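Local coordinates for protein inactive dihydroorotase-like domain (Chaetomium thermophilum, PDB 5NNL) that is a dihydroorotase-like domain of the alpha/beta-barrel type, classed as inactive and of unestablished role, at residues D214-G219 against K261-D266; E283-R288 against V309-T314. All blocks are in the same frame, centred on the assembly; numbering follows the deposited sequence.

Contact 1: D214-G219 against K261-D266; sequences DVFSIG and KTRLHD
One face of the F216 ring is covered by the aliphatic part of R263: CG stands 4.2 Å from the ring centroid, nearly over the ring and displaced toward its edge, a CH-pi contact. R263 CB reaches F216 CD2 at 3.5 Å. The R263 guanidinium, turned 54° from the ring, has T262 OG1 at its edge, in plane. R263 NH1 bonds that T262 OG1 at 3.1 Å, and the hydroxyl is also bonded to Y259 O; D214 O and V215 N lie obliquely to the guanidinium. This is strand-on-helix packing in the alpha/beta barrel of the dihydroorotase-like fold: strand 215-217 runs across the 261-266 part of helix 257-271 at 76°. Arginine suits the place because its methylenes cover an aromatic ring while its polar end continues to backbone and hydroxyl oxygens, NE bonding I213 O. A bend at chi2 folds the chain back, bringing R263 CD to 3.4 Å from D214 O. The D214 side chain starts away from the helix, and OD2 makes a salt bridge with K169. Beside the ring L264, a branched apolar residue fit for a buried spot, sets CD2 3.8 Å from F216 CB, and L246 of helix 242-251 touches both residues. The backbones are joined directly too: F216 N donates to R263 O at 3.0 Å, nearly straight at 167°, with the donor tilted from the carbonyl plane.

Contact 2: E283-R288 against V309-T314; sequences EIELDR and VVQRVT
A classic beta bulge interrupts the antiparallel pairing of strands 281-291 and 305-315: Q311 and R312 both face E283, and the register slips by one before I284 pairs with V310. E283 O accepts two N-H groups, Q311 N at 2.7 Å and R312 N at 3.2 Å, while E283 N returns a bond to R312 O. Beyond the bulge, E285 and V309 form a hydrogen-bonded pair, E285 N to V309 O at 2.9 Å. A type I turn from E285 to R288 then swings R288 back over V309. The extended R288 chain, with CG anti to the backbone N (chi1 -169°), lays R288 CD 3.7 Å from V309 CG2. R288 NH1 meets E285 OE2 at 3.5 Å in a salt bridge at the guanidinium edge. V309 suits this place as a compact branched residue alongside E285 and crossed by the R288 chain. The Q311 amide stacks against two carboxylates, its plane 15° from that of E283 and 22° from that of E285. I284, apolar, faces the other way, onto L247 of helix 242-251. E283, E285 and R312 lie on one face, and R288 reaches back to E285 after the turn; these cations probably temper the glutamates' negative charge, R312 weakly, since its NE is 3.9 Å from E283 OE1.

In the fold
Contact 1 lies about 8 Å from the centre of the chain and contact 2 about 21 Å out, both measured from the contact centres; these centres are 18 Å apart and the nearest atoms about 8 Å, without touching. They come in series: strand 215-217 and helix 257-271 complete contact 1, and strand 281-291, the next element after that helix, opens contact 2. Strand 3-11 touches both contacts, meeting S217, K261 and H265 of contact 1 and pairing with strand 281-291 at I284. Helix 242-251 is a second shared neighbour, packing on F216 and L264 as well as on I284 and L286. The parallel-stranded part of the fold is thereby joined to the peripheral antiparallel strands.

Contact 1: D214-G219 against K261-D266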
loop_
_atom_site.group_PDB
_atom_site.type_symbol
_atom_site.label_atom_id
_atom_site.label_comp_id
_atom_site.label_asym_id
_atom_site.label_seq_id
_atom_site.Cartn_x
_atom_site.Cartn_y
_atom_site.Cartn_z
ATOM N N ASP A 214 -3.471 -6.638 -9.847
ATOM C CA ASP A 214 -3.437 -5.344 -10.514
ATOM C C ASP A 214 -2.374 -4.415 -9.946
ATOM O O ASP A 214 -1.819 -3.599 -10.689
ATOM C CB ASP A 214 -4.811 -4.673 -10.409
ATOM C CG ASP A 214 -5.919 -5.525 -11.001
ATOM O OD1 ASP A 214 -5.974 -5.665 -12.243
ATOM O OD2 ASP A 214 -6.720 -6.085 -10.222
ATOM N N VAL A 215 -2.058 -4.541 -8.654
ATOM C CA VAL A 215 -1.242 -3.562 -7.948
ATOM C C VAL A 215 -0.298 -4.262 -6.979
ATOM O O VAL A 215 -0.637 -5.281 -6.373
ATOM C CB VAL A 215 -2.132 -2.554 -7.182
ATOM C CG1 VAL A 215 -1.288 -1.592 -6.345
ATOM C CG2 VAL A 215 -3.023 -1.790 -8.142
ATOM N N PHE A 216 0.896 -3.694 -6.831
ATOM C CA PHE A 216 1.790 -4.024 -5.731
ATOM C C PHE A 216 1.698 -2.928 -4.680
ATOM O O PHE A 216 1.659 -1.739 -5.012
ATOM C CB PHE A 216 3.243 -4.152 -6.197
ATOM C CG PHE A 216 3.543 -5.408 -6.972
ATOM C CD1 PHE A 216 3.009 -6.630 -6.597
ATOM C CD2 PHE A 216 4.381 -5.362 -8.070
ATOM C CE1 PHE A 216 3.301 -7.774 -7.311
ATOM C CE2 PHE A 216 4.676 -6.502 -8.783
ATOM C CZ PHE A 216 4.140 -7.706 -8.408
ATOM N N SER A 217 1.665 -3.328 -3.415
ATOM C CA SER A 217 1.711 -2.385 -2.311
ATOM C C SER A 217 2.831 -2.788 -1.367
ATOM O O SER A 217 3.357 -3.901 -1.429
ATOM C CB SER A 217 0.381 -2.326 -1.545
ATOM O OG SER A 217 0.156 -3.526 -0.828
ATOM N N ILE A 218 3.214 -1.856 -0.506
ATOM C CA ILE A 218 4.120 -2.175 0.588
ATOM C C ILE A 218 3.351 -2.718 1.783
ATOM O O ILE A 218 3.649 -3.807 2.283
ATOM C CB ILE A 218 4.948 -0.928 0.951
ATOM C CG1 ILE A 218 5.750 -0.498 -0.283
ATOM C CG2 ILE A 218 5.836 -1.211 2.164
ATOM C CD1 ILE A 218 6.823 0.508 -0.017
ATOM N N GLY A 219 2.341 -1.978 2.237
ATOM C CA GLY A 219 1.411 -2.484 3.221
ATOM C C GLY A 219 1.940 -2.392 4.639
ATOM O O GLY A 219 2.990 -1.806 4.921
ATOM N N LYS A 261 6.117 -1.485 -13.566
ATOM C CA LYS A 261 5.644 -0.113 -13.724
ATOM C C LYS A 261 4.127 -0.040 -13.605
ATOM O O LYS A 261 3.590 0.805 -12.880
ATOM C CB LYS A 261 6.099 0.466 -15.064
ATOM C CG LYS A 261 5.763 1.950 -15.216
ATOM C CD LYS A 261 6.275 2.542 -16.523
ATOM C CE LYS A 261 5.305 2.310 -17.670
ATOM N NZ LYS A 261 4.090 3.166 -17.564
ATOM N N THR A 262 3.415 -0.926 -14.305
ATOM C CA THR A 262 1.957 -0.891 -14.252
ATOM C C THR A 262 1.452 -1.173 -12.843
ATOM O O THR A 262 0.447 -0.598 -12.411
ATOM C CB THR A 262 1.355 -1.895 -15.238
ATOM O OG1 THR A 262 1.885 -3.199 -14.981
ATOM C CG2 THR A 262 1.645 -1.497 -16.678
ATOM N N ARG A 263 2.133 -2.053 -12.107
ATOM C CA ARG A 263 1.689 -2.410 -10.766
ATOM C C ARG A 263 2.050 -1.362 -9.719
ATOM O O ARG A 263 1.479 -1.386 -8.622
ATOM C CB ARG A 263 2.268 -3.773 -10.372
ATOM C CG ARG A 263 1.354 -4.941 -10.714
ATOM C CD ARG A 263 0.915 -4.922 -12.172
ATOM N NE ARG A 263 -0.105 -5.927 -12.444
ATOM C CZ ARG A 263 -0.603 -6.178 -13.650
ATOM N NH1 ARG A 263 -0.167 -5.504 -14.703
ATOM N NH2 ARG A 263 -1.529 -7.111 -13.805
ATOM N N LEU A 264 2.966 -0.444 -10.028
ATOM C CA LEU A 264 3.359 0.610 -9.099
ATOM C C LEU A 264 3.068 2.006 -9.637
ATOM O O LEU A 264 3.508 2.996 -9.037
ATOM C CB LEU A 264 4.844 0.478 -8.746
ATOM C CG LEU A 264 5.202 -0.684 -7.816
ATOM C CD1 LEU A 264 6.707 -0.770 -7.602
ATOM C CD2 LEU A 264 4.482 -0.565 -6.469
ATOM N N HIS A 265 2.328 2.118 -10.741
ATOM C CA HIS A 265 1.950 3.425 -11.261
ATOM C C HIS A 265 0.637 3.374 -12.037
ATOM O O HIS A 265 -0.388 3.852 -11.543
ATOM C CB HIS A 265 3.052 4.000 -12.152
ATOM C CG HIS A 265 2.740 5.371 -12.667
ATOM N ND1 HIS A 265 3.021 6.515 -11.952
ATOM C CD2 HIS A 265 2.135 5.777 -13.807
ATOM C CE1 HIS A 265 2.620 7.570 -12.640
ATOM N NE2 HIS A 265 2.077 7.149 -13.768
ATOM N N ASP A 266 0.653 2.803 -13.244
ATOM C CA ASP A 266 -0.509 2.872 -14.131
ATOM C C ASP A 266 -1.774 2.348 -13.455
ATOM O O ASP A 266 -2.789 3.048 -13.376
ATOM C CB ASP A 266 -0.234 2.087 -15.412
ATOM C CG ASP A 266 0.920 2.656 -16.200
ATOM O OD1 ASP A 266 2.084 2.407 -15.824
ATOM O OD2 ASP A 266 0.662 3.354 -17.200
#

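Contact 2: E283-R288 against V309-T314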
loop_
_atom_site.group_PDB
_atom_site.type_symbol
_atom_site.label_atom_id
_atom_site.label_comp_id
_atom_site.label_asym_id
_atom_site.label_seq_id
_atom_site.Cartn_x
_atom_site.Cartn_y
_atom_site.Cartn_z
ATOM N N GLU A 283 14.889 7.615 -11.856
ATOM C CA GLU A 283 15.926 6.997 -12.670
ATOM C C GLU A 283 16.571 5.878 -11.867
ATOM O O GLU A 283 17.023 6.103 -10.738
ATOM C CB GLU A 283 16.983 8.015 -13.100
ATOM C CG GLU A 283 18.044 7.441 -14.036
ATOM C CD GLU A 283 19.064 8.477 -14.479
ATOM O OE1 GLU A 283 19.338 9.414 -13.694
ATOM O OE2 GLU A 283 19.583 8.356 -15.611
ATOM N N ILE A 284 16.622 4.685 -12.455
ATOM C CA ILE A 284 17.020 3.471 -11.752
ATOM C C ILE A 284 18.148 2.797 -12.516
ATOM O O ILE A 284 18.040 2.564 -13.726
ATOM C CB ILE A 284 15.827 2.510 -11.586
ATOM C CG1 ILE A 284 14.817 3.109 -10.606
ATOM C CG2 ILE A 284 16.281 1.148 -11.085
ATOM C CD1 ILE A 284 13.411 2.804 -10.954
ATOM N N GLU A 285 19.228 2.482 -11.806
ATOM C CA GLU A 285 20.293 1.628 -12.326
ATOM C C GLU A 285 19.869 0.194 -12.029
ATOM O O GLU A 285 20.091 -0.336 -10.940
ATOM C CB GLU A 285 21.631 2.001 -11.698
ATOM C CG GLU A 285 22.116 3.388 -12.140
ATOM C CD GLU A 285 23.069 4.062 -11.162
ATOM O OE1 GLU A 285 23.976 4.783 -11.627
ATOM O OE2 GLU A 285 22.908 3.892 -9.935
ATOM N N LEU A 286 19.226 -0.429 -13.018
ATOM C CA LEU A 286 18.566 -1.715 -12.809
ATOM C C LEU A 286 19.556 -2.820 -12.461
ATOM O O LEU A 286 19.206 -3.759 -11.737
ATOM C CB LEU A 286 17.774 -2.078 -14.063
ATOM C CG LEU A 286 17.112 -3.452 -14.122
ATOM C CD1 LEU A 286 16.128 -3.628 -12.981
ATOM C CD2 LEU A 286 16.422 -3.628 -15.462
ATOM N N ASP A 287 20.791 -2.728 -12.955
ATOM C CA ASP A 287 21.781 -3.783 -12.797
ATOM C C ASP A 287 22.751 -3.545 -11.651
ATOM O O ASP A 287 23.556 -4.433 -11.354
ATOM C CB ASP A 287 22.588 -3.950 -14.089
ATOM C CG ASP A 287 21.933 -4.898 -15.069
ATOM O OD1 ASP A 287 21.354 -5.915 -14.624
ATOM O OD2 ASP A 287 22.007 -4.626 -16.286
ATOM N N ARG A 288 22.713 -2.382 -11.015
ATOM C CA ARG A 288 23.670 -2.092 -9.958
ATOM C C ARG A 288 23.321 -2.892 -8.710
ATOM O O ARG A 288 22.191 -2.827 -8.214
ATOM C CB ARG A 288 23.689 -0.599 -9.651
ATOM C CG ARG A 288 24.841 -0.201 -8.753
ATOM C CD ARG A 288 24.886 1.289 -8.504
ATOM N NE ARG A 288 25.841 1.613 -7.446
ATOM C CZ ARG A 288 25.917 2.789 -6.831
ATOM N NH1 ARG A 288 25.092 3.775 -7.158
ATOM N NH2 ARG A 288 26.823 2.979 -5.881
ATOM N N VAL A 309 19.227 0.284 -8.007
ATOM C CA VAL A 309 19.561 1.468 -7.225
ATOM C C VAL A 309 18.764 2.643 -7.768
ATOM O O VAL A 309 18.702 2.854 -8.986
ATOM C CB VAL A 309 21.074 1.749 -7.262
ATOM C CG1 VAL A 309 21.395 3.137 -6.704
ATOM C CG2 VAL A 309 21.822 0.682 -6.468
ATOM N N VAL A 310 18.145 3.400 -6.865
ATOM C CA VAL A 310 17.397 4.603 -7.226
ATOM C C VAL A 310 18.417 5.719 -7.446
ATOM O O VAL A 310 18.871 6.362 -6.498
ATOM C CB VAL A 310 16.370 4.976 -6.156
ATOM C CG1 VAL A 310 15.609 6.229 -6.560
ATOM C CG2 VAL A 310 15.412 3.822 -5.924
ATOM N N GLN A 311 18.774 5.960 -8.708
ATOM C CA GLN A 311 19.843 6.908 -9.004
ATOM C C GLN A 311 19.395 8.342 -8.748
ATOM O O GLN A 311 20.154 9.145 -8.195
ATOM C CB GLN A 311 20.312 6.734 -10.450
ATOM C CG GLN A 311 21.287 7.808 -10.940
ATOM C CD GLN A 311 21.786 7.552 -12.357
ATOM O OE1 GLN A 311 21.206 6.759 -13.102
ATOM N NE2 GLN A 311 22.868 8.223 -12.732
ATOM N N ARG A 312 18.169 8.682 -9.134
ATOM C CA ARG A 312 17.695 10.048 -8.982
ATOM C C ARG A 312 16.175 10.059 -8.963
ATOM O O ARG A 312 15.533 9.383 -9.770
ATOM C CB ARG A 312 18.209 10.940 -10.116
ATOM C CG ARG A 312 17.794 12.403 -9.987
ATOM C CD ARG A 312 18.082 13.211 -11.245
ATOM N NE ARG A 312 17.492 12.597 -12.434
ATOM C CZ ARG A 312 17.073 13.261 -13.508
ATOM N NH1 ARG A 312 17.153 14.586 -13.570
ATOM N NH2 ARG A 312 16.557 12.588 -14.530
ATOM N N VAL A 313 15.613 10.843 -8.046
ATOM C CA VAL A 313 14.181 11.103 -7.989
ATOM C C VAL A 313 13.985 12.609 -8.028
ATOM O O VAL A 313 14.572 13.335 -7.217
ATOM C CB VAL A 313 13.533 10.503 -6.727
ATOM C CG1 VAL A 313 12.052 10.895 -6.623
ATOM C CG2 VAL A 313 13.687 8.989 -6.722
ATOM N N THR A 314 13.174 13.075 -8.970
ATOM C CA THR A 314 12.767 14.468 -9.017
ATOM C C THR A 314 11.340 14.590 -8.501
ATOM O O THR A 314 10.521 13.678 -8.652
ATOM C CB THR A 314 12.868 15.042 -10.435
ATOM O OG1 THR A 314 11.983 14.341 -11.318
ATOM C CG2 THR A 314 14.298 14.931 -10.957
#